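Local atomic coordinates of HTH marR-type domain-containing protein (PDB entry 7DVR), a protein that senses heme and, as a MarR-family protein with a winged helix-turn-helix, probably binds DNA to regulate transcription. Residues L38-H41 with L42-P46; S67-V70 with K71-K75; K85-K88 with R89-Y92; E124-R127 with T128-V132. All coordinates share one frame; numbering follows the deposited sequence.

Contact 1: L38-H41 with L42-P46; sequences LVMH and LYKHP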
loop_
_atom_site.group_PDB
_atom_site.type_symbol
_atom_site.label_atom_id
_atom_site.label_comp_id
_atom_site.label_asym_id
_atom_site.label_seq_id
_atom_site.Cartn_x
_atom_site.Cartn_y
_atom_site.Cartn_z
ATOM N N LEU A 38 6.355 14.907 -18.141
ATOM C CA LEU A 38 6.516 16.172 -18.908
ATOM C C LEU A 38 7.723 16.044 -19.867
ATOM O O LEU A 38 7.695 16.564 -20.935
ATOM C CB LEU A 38 6.712 17.353 -17.950
ATOM C CG LEU A 38 5.474 17.802 -17.160
ATOM C CD1 LEU A 38 5.676 19.136 -16.444
ATOM C CD2 LEU A 38 4.226 17.852 -18.022
ATOM N N VAL A 39 8.793 15.344 -19.514
ATOM C CA VAL A 39 10.008 15.271 -20.360
ATOM C C VAL A 39 9.648 14.441 -21.562
ATOM O O VAL A 39 9.978 14.803 -22.673
ATOM C CB VAL A 39 11.165 14.572 -19.586
ATOM C CG1 VAL A 39 12.229 13.941 -20.483
ATOM C CG2 VAL A 39 11.750 15.531 -18.573
ATOM N N MET A 40 8.945 13.355 -21.319
ATOM C CA MET A 40 8.572 12.474 -22.435
ATOM C C MET A 40 7.538 13.193 -23.328
ATOM O O MET A 40 7.502 12.941 -24.561
ATOM C CB MET A 40 7.976 11.190 -21.894
ATOM C CG MET A 40 8.902 10.395 -21.053
ATOM S SD MET A 40 10.487 10.182 -21.903
ATOM C CE MET A 40 10.023 9.129 -23.277
ATOM N N HIS A 41 6.695 14.053 -22.744
ATOM C CA HIS A 41 5.733 14.857 -23.539
ATOM C C HIS A 41 6.494 15.820 -24.450
ATOM O O HIS A 41 6.285 15.760 -25.705
ATOM C CB HIS A 41 4.716 15.575 -22.679
ATOM C CG HIS A 41 3.528 16.021 -23.483
ATOM N ND1 HIS A 41 2.404 15.214 -23.643
ATOM C CD2 HIS A 41 3.287 17.146 -24.194
ATOM C CE1 HIS A 41 1.512 15.826 -24.415
ATOM N NE2 HIS A 41 2.016 17.030 -24.762
ATOM N N LEU A 42 7.372 16.638 -23.876
ATOM C CA LEU A 42 8.272 17.512 -24.655
ATOM C C LEU A 42 8.976 16.710 -25.743
ATOM O O LEU A 42 8.994 17.141 -26.910
ATOM C CB LEU A 42 9.263 18.237 -23.735
ATOM C CG LEU A 42 8.652 19.270 -22.799
ATOM C CD1 LEU A 42 9.581 19.798 -21.720
ATOM C CD2 LEU A 42 8.082 20.450 -23.620
ATOM N N TYR A 43 9.562 15.570 -25.391
ATOM C CA TYR A 43 10.465 14.850 -26.319
ATOM C C TYR A 43 9.650 14.331 -27.499
ATOM O O TYR A 43 10.142 14.347 -28.652
ATOM C CB TYR A 43 11.137 13.674 -25.638
ATOM C CG TYR A 43 12.254 13.060 -26.465
ATOM C CD1 TYR A 43 13.422 13.761 -26.749
ATOM C CD2 TYR A 43 12.121 11.793 -27.003
ATOM C CE1 TYR A 43 14.448 13.200 -27.516
ATOM C CE2 TYR A 43 13.141 11.211 -27.753
ATOM C CZ TYR A 43 14.303 11.914 -28.022
ATOM O OH TYR A 43 15.258 11.319 -28.797
ATOM N N LYS A 44 8.409 13.933 -27.220
ATOM C CA LYS A 44 7.617 13.188 -28.232
ATOM C C LYS A 44 6.796 14.149 -29.091
ATOM O O LYS A 44 6.232 13.708 -30.092
ATOM C CB LYS A 44 6.800 12.077 -27.577
ATOM C CG LYS A 44 7.646 10.874 -27.144
ATOM C CD LYS A 44 6.839 9.611 -26.928
ATOM C CE LYS A 44 6.278 9.452 -25.526
ATOM N NZ LYS A 44 6.374 8.057 -25.035
ATOM N N HIS A 45 6.735 15.420 -28.733
ATOM C CA HIS A 45 5.995 16.441 -29.522
ATOM C C HIS A 45 6.839 17.695 -29.732
ATOM O O HIS A 45 6.368 18.787 -29.473
ATOM C CB HIS A 45 4.660 16.753 -28.819
ATOM C CG HIS A 45 3.840 15.546 -28.488
ATOM N ND1 HIS A 45 3.363 14.697 -29.475
ATOM C CD2 HIS A 45 3.373 15.062 -27.309
ATOM C CE1 HIS A 45 2.650 13.738 -28.916
ATOM N NE2 HIS A 45 2.671 13.925 -27.581
ATOM N N PRO A 46 8.005 17.623 -30.398
ATOM C CA PRO A 46 8.888 18.784 -30.574
ATOM C C PRO A 46 8.335 19.885 -31.509
ATOM O O PRO A 46 8.747 21.031 -31.340
ATOM C CB PRO A 46 10.149 18.182 -31.158
ATOM C CG PRO A 46 9.657 16.943 -31.904
ATOM C CD PRO A 46 8.482 16.423 -31.108
#

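Contact 2: S67-V70 with K71-K75; sequences SNLV and KRMEK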
loop_
_atom_site.group_PDB
_atom_site.type_symbol
_atom_site.label_atom_id
_atom_site.label_comp_id
_atom_site.label_asym_id
_atom_site.label_seq_id
_atom_site.Cartn_x
_atom_site.Cartn_y
_atom_site.Cartn_z
ATOM N N SER A 67 4.254 25.114 -10.887
ATOM C CA SER A 67 5.351 26.077 -10.801
ATOM C C SER A 67 6.505 25.461 -9.991
ATOM O O SER A 67 7.721 25.718 -10.287
ATOM C CB SER A 67 4.843 27.324 -10.199
ATOM O OG SER A 67 5.960 28.141 -9.893
ATOM N N ASN A 68 6.167 24.699 -8.955
ATOM C CA ASN A 68 7.240 24.114 -8.118
ATOM C C ASN A 68 7.891 23.022 -8.936
ATOM O O ASN A 68 9.122 22.931 -8.924
ATOM C CB ASN A 68 6.722 23.566 -6.801
ATOM C CG ASN A 68 6.423 24.681 -5.821
ATOM O OD1 ASN A 68 5.316 24.772 -5.292
ATOM N ND2 ASN A 68 7.406 25.539 -5.584
ATOM N N LEU A 69 7.065 22.197 -9.562
ATOM C CA LEU A 69 7.548 21.112 -10.434
ATOM C C LEU A 69 8.500 21.646 -11.496
ATOM O O LEU A 69 9.567 21.046 -11.626
ATOM C CB LEU A 69 6.380 20.412 -11.107
ATOM C CG LEU A 69 6.783 19.334 -12.097
ATOM C CD1 LEU A 69 7.474 18.200 -11.349
ATOM C CD2 LEU A 69 5.567 18.832 -12.866
ATOM N N VAL A 70 8.142 22.680 -12.270
ATOM C CA VAL A 70 9.008 23.072 -13.428
ATOM C C VAL A 70 10.293 23.736 -12.925
ATOM O O VAL A 70 11.356 23.580 -13.576
ATOM C CB VAL A 70 8.265 23.971 -14.432
ATOM C CG1 VAL A 70 7.098 23.204 -14.974
ATOM C CG2 VAL A 70 7.850 25.272 -13.810
ATOM N N LYS A 71 10.242 24.367 -11.761
ATOM C CA LYS A 71 11.435 25.046 -11.201
ATOM C C LYS A 71 12.489 23.994 -10.805
ATOM O O LYS A 71 13.719 24.257 -10.980
ATOM C CB LYS A 71 11.064 25.907 -9.994
ATOM C CG LYS A 71 12.246 26.706 -9.476
ATOM C CD LYS A 71 11.900 27.885 -8.577
ATOM C CE LYS A 71 13.153 28.486 -7.967
ATOM N NZ LYS A 71 12.845 29.539 -6.967
ATOM N N ARG A 72 12.011 22.866 -10.282
ATOM C CA ARG A 72 12.852 21.696 -9.916
ATOM C C ARG A 72 13.329 20.950 -11.162
ATOM O O ARG A 72 14.416 20.399 -11.148
ATOM C CB ARG A 72 12.065 20.727 -9.047
ATOM C CG ARG A 72 12.209 21.024 -7.566
ATOM C CD ARG A 72 10.938 20.607 -6.858
ATOM N NE ARG A 72 10.556 19.241 -7.187
ATOM C CZ ARG A 72 9.307 18.778 -7.264
ATOM N NH1 ARG A 72 8.270 19.576 -7.075
ATOM N NH2 ARG A 72 9.100 17.500 -7.538
ATOM N N MET A 73 12.548 20.923 -12.233
ATOM C CA MET A 73 13.015 20.319 -13.502
ATOM C C MET A 73 14.168 21.156 -14.048
ATOM O O MET A 73 15.147 20.582 -14.458
ATOM C CB MET A 73 11.876 20.214 -14.511
ATOM C CG MET A 73 10.844 19.193 -14.089
ATOM S SD MET A 73 9.384 19.187 -15.145
ATOM C CE MET A 73 10.113 18.315 -16.534
ATOM N N GLU A 74 14.054 22.476 -13.973
ATOM C CA GLU A 74 15.100 23.442 -14.382
ATOM C C GLU A 74 16.335 23.229 -13.500
ATOM O O GLU A 74 17.421 23.086 -14.076
ATOM C CB GLU A 74 14.614 24.891 -14.299
ATOM C CG GLU A 74 15.614 25.925 -14.783
ATOM C CD GLU A 74 15.017 27.300 -15.079
ATOM O OE1 GLU A 74 14.322 27.826 -14.189
ATOM O OE2 GLU A 74 15.213 27.852 -16.239
ATOM N N LYS A 75 16.154 23.217 -12.181
ATOM C CA LYS A 75 17.243 22.922 -11.181
ATOM C C LYS A 75 18.002 21.677 -11.599
ATOM O O LYS A 75 19.245 21.694 -11.655
ATOM C CB LYS A 75 16.677 22.744 -9.771
ATOM C CG LYS A 75 16.621 24.037 -8.964
ATOM C CD LYS A 75 15.614 24.063 -7.808
ATOM C CE LYS A 75 15.567 25.385 -7.060
ATOM N NZ LYS A 75 16.648 25.498 -6.042
#

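Contact 3: K85-K88 with R89-Y92; sequences KTDK and RVKY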
loop_
_atom_site.group_PDB
_atom_site.type_symbol
_atom_site.label_atom_id
_atom_site.label_comp_id
_atom_site.label_asym_id
_atom_site.label_seq_id
_atom_site.Cartn_x
_atom_site.Cartn_y
_atom_site.Cartn_z
ATOM N N LYS A 85 8.207 35.516 -26.297
ATOM C CA LYS A 85 8.832 36.747 -26.841
ATOM C C LYS A 85 7.749 37.813 -27.056
ATOM O O LYS A 85 8.006 38.999 -26.836
ATOM C CB LYS A 85 9.468 36.449 -28.194
ATOM C CG LYS A 85 9.997 37.669 -28.936
ATOM C CD LYS A 85 11.442 37.999 -28.624
ATOM C CE LYS A 85 11.768 39.459 -28.831
ATOM N NZ LYS A 85 12.790 39.913 -27.861
ATOM N N THR A 86 6.601 37.372 -27.532
ATOM C CA THR A 86 5.467 38.242 -27.901
ATOM C C THR A 86 4.836 38.757 -26.612
ATOM O O THR A 86 4.505 39.936 -26.559
ATOM C CB THR A 86 4.460 37.436 -28.714
ATOM O OG1 THR A 86 3.923 36.517 -27.767
ATOM C CG2 THR A 86 5.068 36.710 -29.886
ATOM N N ASP A 87 4.672 37.878 -25.624
ATOM C CA ASP A 87 4.004 38.199 -24.340
ATOM C C ASP A 87 4.781 37.612 -23.155
ATOM O O ASP A 87 4.521 36.461 -22.830
ATOM C CB ASP A 87 2.618 37.588 -24.313
ATOM C CG ASP A 87 1.885 37.928 -23.032
ATOM O OD1 ASP A 87 2.432 38.720 -22.249
ATOM O OD2 ASP A 87 0.759 37.457 -22.847
ATOM N N LYS A 88 5.543 38.404 -22.411
ATOM C CA LYS A 88 6.371 37.879 -21.291
ATOM C C LYS A 88 5.545 37.703 -20.007
ATOM O O LYS A 88 5.848 38.396 -19.021
ATOM C CB LYS A 88 7.576 38.796 -21.116
ATOM C CG LYS A 88 8.601 38.691 -22.245
ATOM C CD LYS A 88 9.871 39.530 -22.059
ATOM C CE LYS A 88 10.471 39.480 -20.665
ATOM N NZ LYS A 88 11.768 38.763 -20.641
ATOM N N ARG A 89 4.543 36.819 -20.052
ATOM C CA ARG A 89 3.587 36.433 -18.977
ATOM C C ARG A 89 3.338 34.939 -19.151
ATOM O O ARG A 89 3.031 34.259 -18.158
ATOM C CB ARG A 89 2.264 37.204 -19.112
ATOM C CG ARG A 89 1.069 36.562 -18.408
ATOM C CD ARG A 89 -0.152 37.481 -18.236
ATOM N NE ARG A 89 -0.998 37.540 -19.419
ATOM C CZ ARG A 89 -2.304 37.834 -19.419
ATOM N NH1 ARG A 89 -2.964 38.101 -18.300
ATOM N NH2 ARG A 89 -2.965 37.862 -20.562
ATOM N N VAL A 90 3.472 34.477 -20.399
ATOM C CA VAL A 90 3.418 33.056 -20.776
ATOM C C VAL A 90 4.865 32.542 -20.633
ATOM O O VAL A 90 5.776 33.231 -21.153
ATOM C CB VAL A 90 2.857 32.861 -22.190
ATOM C CG1 VAL A 90 2.869 31.422 -22.638
ATOM C CG2 VAL A 90 1.431 33.401 -22.312
ATOM N N LYS A 91 5.043 31.458 -19.918
ATOM C CA LYS A 91 6.376 30.846 -19.722
ATOM C C LYS A 91 6.397 29.597 -20.555
ATOM O O LYS A 91 5.630 28.684 -20.218
ATOM C CB LYS A 91 6.617 30.405 -18.279
ATOM C CG LYS A 91 6.695 31.499 -17.234
ATOM C CD LYS A 91 7.456 32.747 -17.635
ATOM C CE LYS A 91 6.990 33.932 -16.818
ATOM N NZ LYS A 91 7.584 35.205 -17.291
ATOM N N TYR A 92 7.363 29.467 -21.476
ATOM C CA TYR A 92 7.449 28.214 -22.225
ATOM C C TYR A 92 8.672 27.390 -21.719
ATOM O O TYR A 92 9.633 27.963 -21.182
ATOM C CB TYR A 92 7.648 28.505 -23.696
ATOM C CG TYR A 92 6.387 28.851 -24.483
ATOM C CD1 TYR A 92 5.323 27.945 -24.629
ATOM C CD2 TYR A 92 6.294 30.092 -25.038
ATOM C CE1 TYR A 92 4.152 28.291 -25.291
ATOM C CE2 TYR A 92 5.100 30.475 -25.661
ATOM C CZ TYR A 92 4.077 29.557 -25.845
ATOM O OH TYR A 92 3.024 30.017 -26.614
#

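Contact 4: E124-R127 with T128-V132; sequences EEIR and TTKKV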
loop_
_atom_site.group_PDB
_atom_site.type_symbol
_atom_site.label_atom_id
_atom_site.label_comp_id
_atom_site.label_asym_id
_atom_site.label_seq_id
_atom_site.Cartn_x
_atom_site.Cartn_y
_atom_site.Cartn_z
ATOM N N GLU A 124 -3.477 -12.401 -19.574
ATOM C CA GLU A 124 -4.738 -12.896 -18.982
ATOM C C GLU A 124 -4.671 -12.720 -17.471
ATOM O O GLU A 124 -5.637 -12.222 -16.883
ATOM C CB GLU A 124 -5.002 -14.367 -19.319
ATOM C CG GLU A 124 -6.167 -14.937 -18.523
ATOM C CD GLU A 124 -7.536 -14.392 -18.927
ATOM O OE1 GLU A 124 -7.590 -13.572 -19.890
ATOM O OE2 GLU A 124 -8.557 -14.840 -18.342
ATOM N N GLU A 125 -3.558 -13.142 -16.869
ATOM C CA GLU A 125 -3.341 -13.017 -15.405
ATOM C C GLU A 125 -3.412 -11.543 -14.941
ATOM O O GLU A 125 -3.982 -11.265 -13.837
ATOM C CB GLU A 125 -2.013 -13.660 -15.043
ATOM C CG GLU A 125 -2.072 -15.175 -15.028
ATOM C CD GLU A 125 -0.722 -15.832 -14.752
ATOM O OE1 GLU A 125 0.340 -15.212 -15.059
ATOM O OE2 GLU A 125 -0.726 -16.969 -14.213
ATOM N N ILE A 126 -2.865 -10.629 -15.739
ATOM C CA ILE A 126 -2.909 -9.149 -15.461
ATOM C C ILE A 126 -4.374 -8.727 -15.466
ATOM O O ILE A 126 -4.826 -8.081 -14.504
ATOM C CB ILE A 126 -2.116 -8.334 -16.501
ATOM C CG1 ILE A 126 -0.614 -8.622 -16.453
ATOM C CG2 ILE A 126 -2.393 -6.832 -16.376
ATOM C CD1 ILE A 126 -0.022 -8.614 -15.102
ATOM N N ARG A 127 -5.092 -9.140 -16.514
ATOM C CA ARG A 127 -6.505 -8.771 -16.727
ATOM C C ARG A 127 -7.326 -9.239 -15.534
ATOM O O ARG A 127 -8.172 -8.471 -15.070
ATOM C CB ARG A 127 -7.010 -9.414 -18.016
ATOM C CG ARG A 127 -8.299 -8.801 -18.545
ATOM C CD ARG A 127 -9.129 -9.750 -19.416
ATOM N NE ARG A 127 -9.432 -11.023 -18.760
ATOM C CZ ARG A 127 -10.352 -11.207 -17.804
ATOM N NH1 ARG A 127 -11.101 -10.208 -17.359
ATOM N NH2 ARG A 127 -10.523 -12.412 -17.290
ATOM N N THR A 128 -7.058 -10.463 -15.080
ATOM C CA THR A 128 -7.727 -11.112 -13.930
ATOM C C THR A 128 -7.439 -10.290 -12.665
ATOM O O THR A 128 -8.388 -9.759 -12.015
ATOM C CB THR A 128 -7.240 -12.552 -13.756
ATOM O OG1 THR A 128 -7.868 -13.353 -14.780
ATOM C CG2 THR A 128 -7.626 -13.170 -12.427
ATOM N N THR A 129 -6.160 -10.181 -12.346
ATOM C CA THR A 129 -5.715 -9.361 -11.203
ATOM C C THR A 129 -6.356 -7.969 -11.210
ATOM O O THR A 129 -6.913 -7.567 -10.157
ATOM C CB THR A 129 -4.204 -9.254 -11.215
ATOM O OG1 THR A 129 -3.632 -10.552 -11.094
ATOM C CG2 THR A 129 -3.747 -8.423 -10.043
ATOM N N LYS A 130 -6.278 -7.243 -12.317
ATOM C CA LYS A 130 -6.934 -5.921 -12.479
ATOM C C LYS A 130 -8.418 -5.999 -12.139
ATOM O O LYS A 130 -8.935 -5.112 -11.464
ATOM C CB LYS A 130 -6.784 -5.390 -13.898
ATOM C CG LYS A 130 -5.405 -4.826 -14.201
ATOM C CD LYS A 130 -5.369 -4.022 -15.482
ATOM C CE LYS A 130 -4.057 -3.296 -15.712
ATOM N NZ LYS A 130 -4.141 -2.390 -16.885
ATOM N N LYS A 131 -9.119 -6.993 -12.635
ATOM C CA LYS A 131 -10.541 -7.135 -12.302
ATOM C C LYS A 131 -10.736 -7.381 -10.837
ATOM O O LYS A 131 -11.739 -6.928 -10.307
ATOM C CB LYS A 131 -11.132 -8.306 -13.083
ATOM C CG LYS A 131 -12.598 -8.649 -12.825
ATOM C CD LYS A 131 -13.078 -9.608 -13.900
ATOM C CE LYS A 131 -14.558 -9.976 -13.882
ATOM N NZ LYS A 131 -14.843 -10.883 -12.747
ATOM N N VAL A 132 -9.882 -8.153 -10.183
ATOM C CA VAL A 132 -10.157 -8.464 -8.777
ATOM C C VAL A 132 -9.987 -7.181 -7.954
ATOM O O VAL A 132 -10.800 -6.932 -7.076
ATOM C CB VAL A 132 -9.258 -9.595 -8.311
ATOM C CG1 VAL A 132 -9.372 -9.739 -6.833
ATOM C CG2 VAL A 132 -9.660 -10.905 -9.009
#

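Contact 1: L38-H41 with L42-P46
The carbonyl oxygen of His41 takes two backbone donors as helix 34-44 runs out: His45 N lies 3.1 Å from His41 O and Lys44 N 3.2 Å from it, both bonds weak and bent. His45 is the first residue to leave helical geometry. Just before this the pattern is firmer, with Tyr43 N 2.9 Å from Val39 O and an almost straight bond (174°) from Leu42 N to Leu38 O. The two imidazoles make a T-shaped pair, His45 presenting its edge to a face of His41; His45 CD2 is centred over that ring, 3.5 Å from His41 NE2, with the planes 60° apart. The His41 torsion (chi1 -162°) turns its ring away from its own backbone N and on toward the next turn, where His45 arrives. A flat, partly polar ring suits both places, since it can stack at a partly exposed helix end. Lys44, at the exposed edge, lays its aliphatic CB 3.2 Å from Met40 O. On the side turned to the rest of the fold, Leu38 and Leu42 pack on Met50 of strand 50-51, Val39 and Tyr43 reach helix 97-117 and Leu95 of strand 91-95, and Leu38 and Val39 meet Met73 of helix 63-75.

Contact 2: S67-V70 with K71-K75
Leu69 and Met73, one helical turn apart, are joined first by backbone bonding: Met73 N lies 3.0 Å from Leu69 O and in the plane of that carbonyl. Its neighbours repeat the i to i+4 step, from the 2.9 Å bond of Glu74 N to Val70 O to the longer 3.2 Å one of Lys71 N to Ser67 O, where the donor stands 39° above the carbonyl plane.

Apolar contact follows the same turn. Met73 SD comes within 4.0 Å of Leu69 CG, the two side chains crossing at a slant. The thioether bends at its last torsion (chi3 76°), which carries CE away from Leu69 into the core; a long, flexible, unbranched chain suits this role. Val70 is tighter against the backbone: its CG2 sits between N and C, 3.3 Å from Lys71 N.

Charged side chains take the solvent side. Arg72 folds back along the helix, with Leu69 CD1 over one face of its guanidinium and 4.2 Å from NH2, so that its flat cation covers an apolar methyl.

By its place in the MarR fold, helix 63-75 is probably the DNA-recognition helix. Leu69 packs on helices 34-44 and 52-59, Val70 on Ile52, Met73 on Gln35, and Glu74 OE2 makes a weak hydrogen bond to Ile81 N of strand 79-83.

Contact 3: K85-K88 with R89-Y92
The chain makes an inverse gamma turn centred on Lys88, Asp87 O accepting Arg89 N at 2.8 Å and, more weakly, Val90 N at 3.3 Å. The tight turn bends the C=O...N angle at Arg89 N to 98°, and this donor stands above the carbonyl plane. The Asp87 carboxylate is swung beside its own carbonyl carbon (chi1 -178°) and so faces Arg89: OD1 lies 3.5 Å from Arg89 CB, while OD2 makes a long salt bridge of 3.9 Å to Arg89 NE. OD2 lies in the guanidinium plane, at its edge, although the carboxylate plane is turned 45° from it. This turn belongs to the hairpin between strands 79-83 and 91-95, the wing of the winged helix-turn-helix. Basic residues are plentiful here, consistent with the part wings commonly play near DNA in this family. Val90, branched and suited to extended backbone, brings CG2 within 4.1 Å of Asp87 OD2 and sets CG1 over one face of the Tyr92 ring, toward its rim. Backbone bonds tie Val90 to Ser84 and Tyr92 to Val82, continuing the hairpin. Lys91 crosses to Ile81 and Pro83 on the partner strand, and Lys88 also rests on Pro83; the like-charged Lys88 NZ and Lys91 NZ stay 6.4 Å apart.

Contact 4: E124-R127 with T128-V132
Two donors of Thr129 meet Glu125 O within the alpha-helix 123-139, which pairs with the second subunit of the dimer: the backbone N and the hydroxyl OG1 each lie 2.9 Å from Glu125 O and reach it from opposite faces of its plane. With chi1 at -61°, OG1 stands beside the backbone N and can share the acceptor of the preceding turn. Thr128 repeats the pattern less firmly, its N bonding to Glu124 O at 2.9 Å and its OG1 only weakly at 3.3 Å. Threonine suits such places because the hydroxyl is satisfied by the helix itself, leaving the rest of the side chain for packing.

Lys130 N makes a nearly straight bond of 2.8 Å to Ile126 O, and the aliphatic part of Lys130 follows, CE 4.0 Å from Ile126 CG2. Ile126 also lies near a bound heme. Arg127 and Lys131 run side by side, pointing the same way.

Farther out, the face carrying Glu125, Thr128 and Lys131 meets the second subunit: Glu125 OE2 and Lys131 NZ form reciprocal salt bridges with its Lys131 and Glu125, and Thr128 packs on its own counterpart there. On the exposed face Glu124 and Arg127 form a salt bridge, with a weak bond from Arg127 NE to Glu124 OE1 and a nearly straight one of 3.3 Å from Arg127 NH2 to Glu124 OE2, which enters from 48° above the carboxylate.

Contacts 1, 2 and 3 belong to one winged helix-turn-helix, while contact 4 lies in the dimerising part of the chain. Contacts 1 and 2 touch directly: Leu38 CD1 is 3.6 Å from Leu69 CD2. Contact 3 reaches neither, its nearest atoms being about 7 Å from each. Contact 4 is about 31 Å from contact 1 and 47 Å from contact 3, centre to centre. Bound heme is about 4 Å from the side chain of Ile126 in contact 4 and about 8 Å from that of Lys44 in contact 1, with His114 as axial ligand of the iron, consistent with heme linking the dimer region to the DNA-binding lobe.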